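Local atomic coordinates of acetyl-CoA acetyltransferase A (Ascaris suum, PDB entry 6BJA), a protein that probably catalyses the thiolase reaction that joins two acetyl-CoA molecules into acetoacetyl-CoA, or its reverse, and binds coenzyme A. Residues Glu221-Glu224 against Tyr225-Ile229. Sequence-based numbering, arbitrary orientation.
Sequences EDEE and YKRLI. With COA (coenzyme A), chain C.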
loop_
_atom_site.group_PDB
_atom_site.type_symbol
_atom_site.label_atom_id
_atom_site.label_comp_id
_atom_site.label_asym_id
_atom_site.label_seq_id
_atom_site.Cartn_x
_atom_site.Cartn_y
_atom_site.Cartn_z
ATOM N N GLU A 221 -32.811 13.052 2.428
ATOM C CA GLU A 221 -33.559 11.789 2.537
ATOM C C GLU A 221 -32.600 10.604 2.599
ATOM O O GLU A 221 -31.568 10.616 1.953
ATOM C CB GLU A 221 -34.502 11.579 1.343
ATOM C CG GLU A 221 -35.538 12.633 1.146
ATOM C CD GLU A 221 -36.520 12.248 0.045
ATOM O OE1 GLU A 221 -36.265 11.253 -0.678
ATOM O OE2 GLU A 221 -37.549 12.940 -0.075
ATOM N N ASP A 222 -32.955 9.588 3.373
ATOM C CA ASP A 222 -32.227 8.339 3.380
ATOM C C ASP A 222 -32.095 7.796 1.960
ATOM O O ASP A 222 -33.024 7.918 1.155
ATOM C CB ASP A 222 -32.936 7.302 4.260
ATOM C CG ASP A 222 -33.040 7.727 5.717
ATOM O OD1 ASP A 222 -32.070 8.310 6.272
ATOM O OD2 ASP A 222 -34.093 7.468 6.324
ATOM N N GLU A 223 -30.957 7.189 1.650
ATOM C CA GLU A 223 -30.694 6.691 0.303
ATOM C C GLU A 223 -31.004 5.221 0.080
ATOM O O GLU A 223 -31.415 4.843 -1.002
ATOM C CB GLU A 223 -29.223 6.940 -0.070
ATOM C CG GLU A 223 -28.858 8.393 -0.141
ATOM C CD GLU A 223 -27.513 8.674 -0.812
ATOM O OE1 GLU A 223 -26.594 7.827 -0.720
ATOM O OE2 GLU A 223 -27.380 9.753 -1.448
ATOM N N GLU A 224 -30.762 4.371 1.075
ATOM C CA GLU A 224 -30.778 2.934 0.813
ATOM C C GLU A 224 -32.142 2.415 0.411
ATOM O O GLU A 224 -32.226 1.497 -0.403
ATOM C CB GLU A 224 -30.284 2.156 2.034
ATOM C CG GLU A 224 -30.518 0.622 1.950
ATOM C CD GLU A 224 -29.860 -0.080 0.750
ATOM O OE1 GLU A 224 -28.793 0.397 0.266
ATOM O OE2 GLU A 224 -30.395 -1.153 0.316
ATOM N N TYR A 225 -33.211 2.966 0.975
ATOM C CA TYR A 225 -34.526 2.341 0.790
ATOM C C TYR A 225 -34.976 2.432 -0.663
ATOM O O TYR A 225 -35.843 1.655 -1.092
ATOM C CB TYR A 225 -35.562 2.970 1.722
ATOM C CG TYR A 225 -36.129 4.297 1.258
ATOM C CD1 TYR A 225 -35.514 5.490 1.596
ATOM C CD2 TYR A 225 -37.289 4.350 0.501
ATOM C CE1 TYR A 225 -36.017 6.704 1.177
ATOM C CE2 TYR A 225 -37.799 5.560 0.076
ATOM C CZ TYR A 225 -37.170 6.726 0.417
ATOM O OH TYR A 225 -37.681 7.949 -0.004
ATOM N N LYS A 226 -34.388 3.362 -1.415
ATOM C CA LYS A 226 -34.738 3.530 -2.833
ATOM C C LYS A 226 -34.071 2.507 -3.753
ATOM O O LYS A 226 -34.410 2.424 -4.942
ATOM C CB LYS A 226 -34.372 4.943 -3.296
ATOM C CG LYS A 226 -35.035 6.025 -2.472
ATOM C CD LYS A 226 -34.588 7.415 -2.902
ATOM C CE LYS A 226 -34.494 8.370 -1.717
ATOM N NZ LYS A 226 -34.253 9.774 -2.139
ATOM N N ARG A 227 -33.159 1.708 -3.206
ATOM C CA ARG A 227 -32.303 0.845 -4.019
ATOM C C ARG A 227 -32.836 -0.568 -4.179
ATOM O O ARG A 227 -32.234 -1.370 -4.887
ATOM C CB ARG A 227 -30.899 0.786 -3.425
ATOM C CG ARG A 227 -30.312 2.150 -3.331
ATOM C CD ARG A 227 -28.805 2.185 -3.193
ATOM N NE ARG A 227 -28.440 3.602 -3.228
ATOM C CZ ARG A 227 -27.237 4.091 -3.496
ATOM N NH1 ARG A 227 -26.205 3.284 -3.745
ATOM N NH2 ARG A 227 -27.079 5.405 -3.497
ATOM N N LEU A 228 -33.951 -0.876 -3.531
ATOM C CA LEU A 228 -34.537 -2.214 -3.657
ATOM C C LEU A 228 -34.875 -2.518 -5.117
ATOM O O LEU A 228 -35.491 -1.703 -5.799
ATOM C CB LEU A 228 -35.806 -2.335 -2.809
ATOM C CG LEU A 228 -36.588 -3.644 -2.928
ATOM C CD1 LEU A 228 -35.768 -4.774 -2.331
ATOM C CD2 LEU A 228 -37.956 -3.522 -2.259
ATOM N N ILE A 229 -34.460 -3.693 -5.583
ATOM C CA ILE A 229 -34.910 -4.232 -6.871
ATOM C C ILE A 229 -35.704 -5.490 -6.548
ATOM O O ILE A 229 -35.115 -6.555 -6.405
ATOM C CB ILE A 229 -33.736 -4.568 -7.804
ATOM C CG1 ILE A 229 -32.814 -3.361 -7.984
ATOM C CG2 ILE A 229 -34.248 -5.035 -9.164
ATOM C CD1 ILE A 229 -31.456 -3.733 -8.543
HETATM N N1A COA C . -32.698 -5.707 -3.662
HETATM C C2A COA C . -32.362 -6.415 -4.757
HETATM N N3A COA C . -31.103 -6.763 -5.059
HETATM C C4A COA C . -30.074 -6.419 -4.257
HETATM C C5A COA C . -30.351 -5.655 -3.037
HETATM C C6A COA C . -31.764 -5.306 -2.770
HETATM N N6A COA C . -32.122 -4.611 -1.672
HETATM N N7A COA C . -29.158 -5.453 -2.440
HETATM C C8A COA C . -28.206 -6.039 -3.214
HETATM N N9A COA C . -28.764 -6.623 -4.303
HETATM C C1B COA C . -28.091 -7.354 -5.410
HETATM C C2B COA C . -27.277 -6.373 -6.236
HETATM O O2B COA C . -27.977 -5.962 -7.413
HETATM C C3B COA C . -26.008 -7.108 -6.611
HETATM O O3B COA C . -26.019 -7.336 -8.027
HETATM P P3B COA C . -26.051 -8.749 -8.787
HETATM O O7A COA C . -27.148 -9.594 -8.184
HETATM O O8A COA C . -26.357 -8.488 -10.245
HETATM O O9A COA C . -24.718 -9.439 -8.641
HETATM C C4B COA C . -25.961 -8.321 -5.678
HETATM O O4B COA C . -27.191 -8.369 -4.948
HETATM C C5B COA C . -24.844 -8.147 -4.666
HETATM O O5B COA C . -25.207 -7.018 -3.876
HETATM P P1A COA C . -24.274 -5.714 -3.695
HETATM O O1A COA C . -23.778 -5.167 -5.012
HETATM O O2A COA C . -25.019 -4.637 -2.936
HETATM O O3A COA C . -22.997 -6.171 -2.860
HETATM P P2A COA C . -21.663 -5.280 -2.921
HETATM O O4A COA C . -21.059 -5.339 -4.308
HETATM O O5A COA C . -21.939 -3.851 -2.503
HETATM O O6A COA C . -20.705 -5.986 -1.854
HETATM C CBP COA C . -20.394 -5.557 0.448
HETATM C CCP COA C . -21.249 -6.277 -0.572
HETATM C CDP COA C . -18.984 -6.083 0.304
HETATM C CEP COA C . -20.315 -4.053 0.166
HETATM C CAP COA C . -20.860 -5.927 1.868
HETATM O OAP COA C . -19.877 -5.441 2.795
HETATM C C9P COA C . -22.234 -5.398 2.224
HETATM O O9P COA C . -22.774 -4.521 1.568
HETATM N N8P COA C . -22.875 -5.896 3.285
HETATM C C7P COA C . -22.378 -6.945 4.151
HETATM C C6P COA C . -23.517 -7.487 5.002
HETATM C C5P COA C . -23.262 -7.099 6.433
HETATM O O5P COA C . -22.714 -7.877 7.210
HETATM N N4P COA C . -23.628 -5.868 6.766
HETATM C C3P COA C . -23.340 -5.351 8.092
HETATM C C2P COA C . -24.484 -5.457 9.072
HETATM S S1P COA C . -23.878 -6.075 10.653
HETATM O O HOH W 1 -31.764 10.685 -0.748
HETATM O O HOH W 2 -30.570 5.862 -3.470
#
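With CG between its backbone N and carbonyl carbon (chi1 80°), Tyr225 turns its ring back so that CE1 lies 3.2 Å from Asp222 O, while Lys226, whose chain bends at chi3 (-145°), runs across that ring toward Glu221. Both belong to a short 3-10 turn in the loop between strands 218-219 and 257-267 of the thiolase N-terminal domain. Arg227 N donates to Glu224 O at 3.0 Å; the bond from Lys226 N to Glu223 O is weak. A flat ring suits position 225, stacking with Trp195 of helix 177-197 and carrying Lys226 CG 3.6 Å above its centre. Long, flexible Lys226 then reaches Glu221 OE1 with NZ at 2.9 Å, a salt bridge on the anti side of the carboxylate. The acids tie the turn to its surroundings, Asp222 to Arg18 and Trp195, Glu223 to Ser26 and Thr27, and Glu224 to the CoA-binding Tyr188. Arg227 NH2 faces Glu223 OE1 across a long salt bridge of 3.7 Å, the oxygen well out of the guanidinium plane; a water links Arg227 NE to Glu223 O. Beyond the turn, the Leu228 methyl CD1 packs beside N1A and N6A of the adenine, and Ile229 O lies 3.2 Å from C2A of coenzyme A.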